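Local coordinates for protein CDA peptide synthetase I (Streptomyces coelicolor, PDB 5DU9) that belongs to the nonribosomal peptide synthetases and contributes a condensation domain built of two related lobes, at residues V270-R281 with L424-L435. The protein carries 1 engineered substitution. Numbering follows the deposited sequence.
Sequences VVIAGVAAFLHR and LQERFVRFLAEL
The carbonyl oxygen of A277 accepts a backbone hydrogen bond from R281 N at 2.8 Å, and the F431 ring meets this same turn obliquely, its CE2 lying 3.8 Å from A277 O. No hydrogen bond joins 270-281 to 424-435, which illustrates how a steep crossing can be packed by apolar contacts: the axes of these segments pass 9.5 Å apart, at 114° between their directions. F278 is the knob, set in a hole formed by L424, R427, F428 and F431. With CG anti to the backbone N (chi1 -180°), its ring reaches across to F428, whose CB sits over one face, 4.1 Å from the centroid, as a CH-pi contact. The F428 ring then turns its edge to the same face in a T-shaped pair, planes at 74°, while F431 CD2 abuts the F278 rim in plane. Condensation domains consist of two related lobes, and this pair belongs to the C-terminal one, where Q425 and V429 back onto strand 242-248 and A273 onto helix 325-341. G274 has no side chain, which lets L432 CD1 settle 3.9 Å from its CA. The edge of the F428 ring meets G274 C in plane, and its CZ reaches V275 CG2 at 3.6 Å. R281 lays CB and CG against F431 CZ, and its NE is hydrogen-bonded to V446 O.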
loop_
_atom_site.group_PDB
_atom_site.type_symbol
_atom_site.label_atom_id
_atom_site.label_comp_id
_atom_site.label_asym_id
_atom_site.label_seq_id
_atom_site.Cartn_x
_atom_site.Cartn_y
_atom_site.Cartn_z
ATOM N N VAL A 270 11.501 -13.301 4.198
ATOM C CA VAL A 270 12.814 -13.363 3.564
ATOM C C VAL A 270 13.169 -11.991 2.993
ATOM O O VAL A 270 14.302 -11.529 3.108
ATOM C CB VAL A 270 12.856 -14.434 2.450
ATOM C CG1 VAL A 270 14.189 -14.403 1.699
ATOM C CG2 VAL A 270 12.613 -15.818 3.041
ATOM N N VAL A 271 12.195 -11.331 2.379
ATOM C CA VAL A 271 12.431 -10.000 1.828
ATOM C C VAL A 271 12.742 -8.992 2.935
ATOM O O VAL A 271 13.674 -8.200 2.813
ATOM C CB VAL A 271 11.219 -9.528 1.000
ATOM C CG1 VAL A 271 11.374 -8.077 0.561
ATOM C CG2 VAL A 271 11.048 -10.420 -0.214
ATOM N N ILE A 272 11.959 -9.014 4.008
ATOM C CA ILE A 272 12.203 -8.113 5.126
ATOM C C ILE A 272 13.607 -8.346 5.688
ATOM O O ILE A 272 14.347 -7.395 5.945
ATOM C CB ILE A 272 11.136 -8.294 6.230
ATOM C CG1 ILE A 272 9.788 -7.785 5.730
ATOM C CG2 ILE A 272 11.518 -7.535 7.491
ATOM C CD1 ILE A 272 8.601 -8.225 6.576
ATOM N N ALA A 273 13.979 -9.609 5.869
ATOM C CA ALA A 273 15.327 -9.937 6.330
ATOM C C ALA A 273 16.381 -9.406 5.359
ATOM O O ALA A 273 17.440 -8.932 5.774
ATOM C CB ALA A 273 15.477 -11.442 6.507
ATOM N N GLY A 274 16.083 -9.478 4.065
ATOM C CA GLY A 274 16.977 -8.959 3.046
ATOM C C GLY A 274 17.189 -7.461 3.164
ATOM O O GLY A 274 18.309 -6.979 3.029
ATOM N N VAL A 275 16.113 -6.720 3.410
ATOM C CA VAL A 275 16.233 -5.283 3.621
ATOM C C VAL A 275 17.054 -5.009 4.881
ATOM O O VAL A 275 17.933 -4.156 4.876
ATOM C CB VAL A 275 14.851 -4.598 3.727
ATOM C CG1 VAL A 275 15.012 -3.111 4.008
ATOM C CG2 VAL A 275 14.058 -4.798 2.449
ATOM N N ALA A 276 16.778 -5.740 5.957
ATOM C CA ALA A 276 17.526 -5.567 7.199
ATOM C C ALA A 276 19.015 -5.822 6.984
ATOM O O ALA A 276 19.858 -5.062 7.452
ATOM C CB ALA A 276 16.982 -6.491 8.279
ATOM N N ALA A 277 19.330 -6.901 6.274
ATOM C CA ALA A 277 20.713 -7.250 5.976
ATOM C C ALA A 277 21.372 -6.192 5.097
ATOM O O ALA A 277 22.537 -5.843 5.293
ATOM C CB ALA A 277 20.774 -8.612 5.299
ATOM N N PHE A 278 20.617 -5.686 4.129
ATOM C CA PHE A 278 21.097 -4.635 3.233
ATOM C C PHE A 278 21.439 -3.361 4.006
ATOM O O PHE A 278 22.492 -2.756 3.795
ATOM C CB PHE A 278 20.041 -4.342 2.163
ATOM C CG PHE A 278 20.438 -3.271 1.185
ATOM C CD1 PHE A 278 21.404 -3.515 0.222
ATOM C CD2 PHE A 278 19.831 -2.029 1.215
ATOM C CE1 PHE A 278 21.766 -2.536 -0.685
ATOM C CE2 PHE A 278 20.189 -1.042 0.311
ATOM C CZ PHE A 278 21.160 -1.299 -0.640
ATOM N N LEU A 279 20.547 -2.958 4.905
ATOM C CA LEU A 279 20.779 -1.777 5.724
ATOM C C LEU A 279 21.988 -1.989 6.622
ATOM O O LEU A 279 22.825 -1.103 6.761
ATOM C CB LEU A 279 19.547 -1.448 6.570
ATOM C CG LEU A 279 18.297 -1.016 5.803
ATOM C CD1 LEU A 279 17.165 -0.739 6.778
ATOM C CD2 LEU A 279 18.559 0.192 4.924
ATOM N N HIS A 280 22.079 -3.169 7.229
ATOM C CA HIS A 280 23.200 -3.486 8.109
ATOM C C HIS A 280 24.535 -3.467 7.368
ATOM O O HIS A 280 25.520 -2.914 7.859
ATOM C CB HIS A 280 22.995 -4.856 8.761
ATOM C CG HIS A 280 24.229 -5.399 9.412
ATOM N ND1 HIS A 280 24.728 -4.898 10.593
ATOM C CD2 HIS A 280 25.067 -6.394 9.039
ATOM C CE1 HIS A 280 25.822 -5.563 10.924
ATOM N NE2 HIS A 280 26.050 -6.475 9.996
ATOM N N ARG A 281 24.568 -4.073 6.187
ATOM C CA ARG A 281 25.806 -4.178 5.419
ATOM C C ARG A 281 26.242 -2.818 4.881
ATOM O O ARG A 281 27.439 -2.538 4.770
ATOM C CB ARG A 281 25.631 -5.164 4.264
ATOM C CG ARG A 281 26.934 -5.654 3.649
ATOM C CD ARG A 281 27.592 -6.736 4.496
ATOM N NE ARG A 281 28.721 -7.347 3.797
ATOM C CZ ARG A 281 29.998 -7.008 3.963
ATOM N NH1 ARG A 281 30.348 -6.062 4.826
ATOM N NH2 ARG A 281 30.937 -7.631 3.266
ATOM N N LEU A 424 20.013 2.453 -6.281
ATOM C CA LEU A 424 19.803 1.798 -4.993
ATOM C C LEU A 424 18.998 0.513 -5.130
ATOM O O LEU A 424 19.301 -0.514 -4.517
ATOM C CB LEU A 424 19.080 2.752 -4.044
ATOM C CG LEU A 424 19.106 2.405 -2.562
ATOM C CD1 LEU A 424 20.509 2.565 -2.008
ATOM C CD2 LEU A 424 18.129 3.291 -1.815
ATOM N N GLN A 425 17.947 0.594 -5.932
ATOM C CA GLN A 425 17.030 -0.513 -6.119
ATOM C C GLN A 425 17.707 -1.689 -6.827
ATOM O O GLN A 425 17.497 -2.837 -6.450
ATOM C CB GLN A 425 15.801 -0.001 -6.875
ATOM C CG GLN A 425 15.157 -0.890 -7.889
ATOM C CD GLN A 425 14.063 -0.132 -8.613
ATOM O OE1 GLN A 425 14.278 0.414 -9.695
ATOM N NE2 GLN A 425 12.894 -0.053 -7.993
ATOM N N GLU A 426 18.540 -1.409 -7.826
ATOM C CA GLU A 426 19.279 -2.476 -8.493
ATOM C C GLU A 426 20.299 -3.103 -7.540
ATOM O O GLU A 426 20.462 -4.325 -7.509
ATOM C CB GLU A 426 19.977 -1.951 -9.748
ATOM C CG GLU A 426 20.755 -3.018 -10.518
ATOM C CD GLU A 426 19.903 -4.220 -10.886
ATOM O OE1 GLU A 426 18.917 -4.047 -11.632
ATOM O OE2 GLU A 426 20.216 -5.338 -10.423
ATOM N N ARG A 427 20.971 -2.261 -6.760
ATOM C CA ARG A 427 21.939 -2.735 -5.774
ATOM C C ARG A 427 21.277 -3.636 -4.741
ATOM O O ARG A 427 21.809 -4.688 -4.378
ATOM C CB ARG A 427 22.611 -1.559 -5.070
ATOM C CG ARG A 427 23.766 -1.963 -4.173
ATOM C CD ARG A 427 24.364 -0.763 -3.463
ATOM N NE ARG A 427 24.770 0.275 -4.404
ATOM C CZ ARG A 427 24.921 1.559 -4.092
ATOM N NH1 ARG A 427 24.692 1.981 -2.854
ATOM N NH2 ARG A 427 25.293 2.426 -5.023
ATOM N N PHE A 428 20.111 -3.215 -4.262
ATOM C CA PHE A 428 19.402 -3.985 -3.256
ATOM C C PHE A 428 18.966 -5.341 -3.791
ATOM O O PHE A 428 19.169 -6.362 -3.143
ATOM C CB PHE A 428 18.179 -3.226 -2.748
ATOM C CG PHE A 428 17.192 -4.104 -2.048
ATOM C CD1 PHE A 428 17.506 -4.680 -0.828
ATOM C CD2 PHE A 428 15.961 -4.370 -2.611
ATOM C CE1 PHE A 428 16.611 -5.501 -0.188
ATOM C CE2 PHE A 428 15.059 -5.188 -1.969
ATOM C CZ PHE A 428 15.386 -5.755 -0.756
ATOM N N VAL A 429 18.364 -5.354 -4.977
ATOM C CA VAL A 429 17.856 -6.603 -5.534
ATOM C C VAL A 429 18.998 -7.593 -5.790
ATOM O O VAL A 429 18.822 -8.798 -5.602
ATOM C CB VAL A 429 17.060 -6.365 -6.838
ATOM C CG1 VAL A 429 16.736 -7.687 -7.535
ATOM C CG2 VAL A 429 15.769 -5.615 -6.537
ATOM N N ARG A 430 20.162 -7.097 -6.205
ATOM C CA ARG A 430 21.313 -7.972 -6.427
ATOM C C ARG A 430 21.770 -8.601 -5.108
ATOM O O ARG A 430 22.057 -9.797 -5.044
ATOM C CB ARG A 430 22.470 -7.207 -7.077
ATOM C CG ARG A 430 23.745 -8.036 -7.223
ATOM C CD ARG A 430 24.801 -7.327 -8.063
ATOM N NE ARG A 430 25.021 -5.949 -7.632
ATOM C CZ ARG A 430 25.995 -5.166 -8.086
ATOM N NH1 ARG A 430 26.857 -5.620 -8.987
ATOM N NH2 ARG A 430 26.112 -3.926 -7.632
ATOM N N PHE A 431 21.832 -7.792 -4.056
ATOM C CA PHE A 431 22.239 -8.278 -2.743
ATOM C C PHE A 431 21.214 -9.273 -2.195
ATOM O O PHE A 431 21.578 -10.342 -1.701
ATOM C CB PHE A 431 22.422 -7.101 -1.780
ATOM C CG PHE A 431 23.103 -7.462 -0.483
ATOM C CD1 PHE A 431 24.396 -7.961 -0.475
ATOM C CD2 PHE A 431 22.456 -7.276 0.727
ATOM C CE1 PHE A 431 25.027 -8.280 0.721
ATOM C CE2 PHE A 431 23.083 -7.591 1.919
ATOM C CZ PHE A 431 24.368 -8.092 1.914
ATOM N N LEU A 432 19.934 -8.918 -2.292
ATOM C CA LEU A 432 18.843 -9.795 -1.878
ATOM C C LEU A 432 18.931 -11.167 -2.547
ATOM O O LEU A 432 18.803 -12.195 -1.889
ATOM C CB LEU A 432 17.494 -9.140 -2.196
ATOM C CG LEU A 432 16.233 -9.974 -1.950
ATOM C CD1 LEU A 432 16.078 -10.298 -0.476
ATOM C CD2 LEU A 432 14.994 -9.254 -2.474
ATOM N N ALA A 433 19.152 -11.177 -3.856
ATOM C CA ALA A 433 19.209 -12.423 -4.612
ATOM C C ALA A 433 20.399 -13.281 -4.190
ATOM O O ALA A 433 20.303 -14.509 -4.148
ATOM C CB ALA A 433 19.272 -12.132 -6.104
ATOM N N GLU A 434 21.523 -12.634 -3.892
ATOM C CA GLU A 434 22.716 -13.336 -3.431
ATOM C C GLU A 434 22.486 -13.976 -2.059
ATOM O O GLU A 434 22.894 -15.112 -1.812
ATOM C CB GLU A 434 23.905 -12.376 -3.369
ATOM C CG GLU A 434 25.239 -13.042 -3.063
ATOM C CD GLU A 434 25.763 -13.876 -4.220
ATOM O OE1 GLU A 434 25.375 -13.611 -5.377
ATOM O OE2 GLU A 434 26.565 -14.801 -3.968
ATOM N N LEU A 435 21.836 -13.239 -1.165
ATOM C CA LEU A 435 21.502 -13.755 0.156
ATOM C C LEU A 435 20.574 -14.957 0.046
ATOM O O LEU A 435 20.797 -15.994 0.674
ATOM C CB LEU A 435 20.838 -12.671 1.009
ATOM C CG LEU A 435 21.728 -11.508 1.443
ATOM C CD1 LEU A 435 20.878 -10.393 2.034
ATOM C CD2 LEU A 435 22.773 -11.973 2.442
#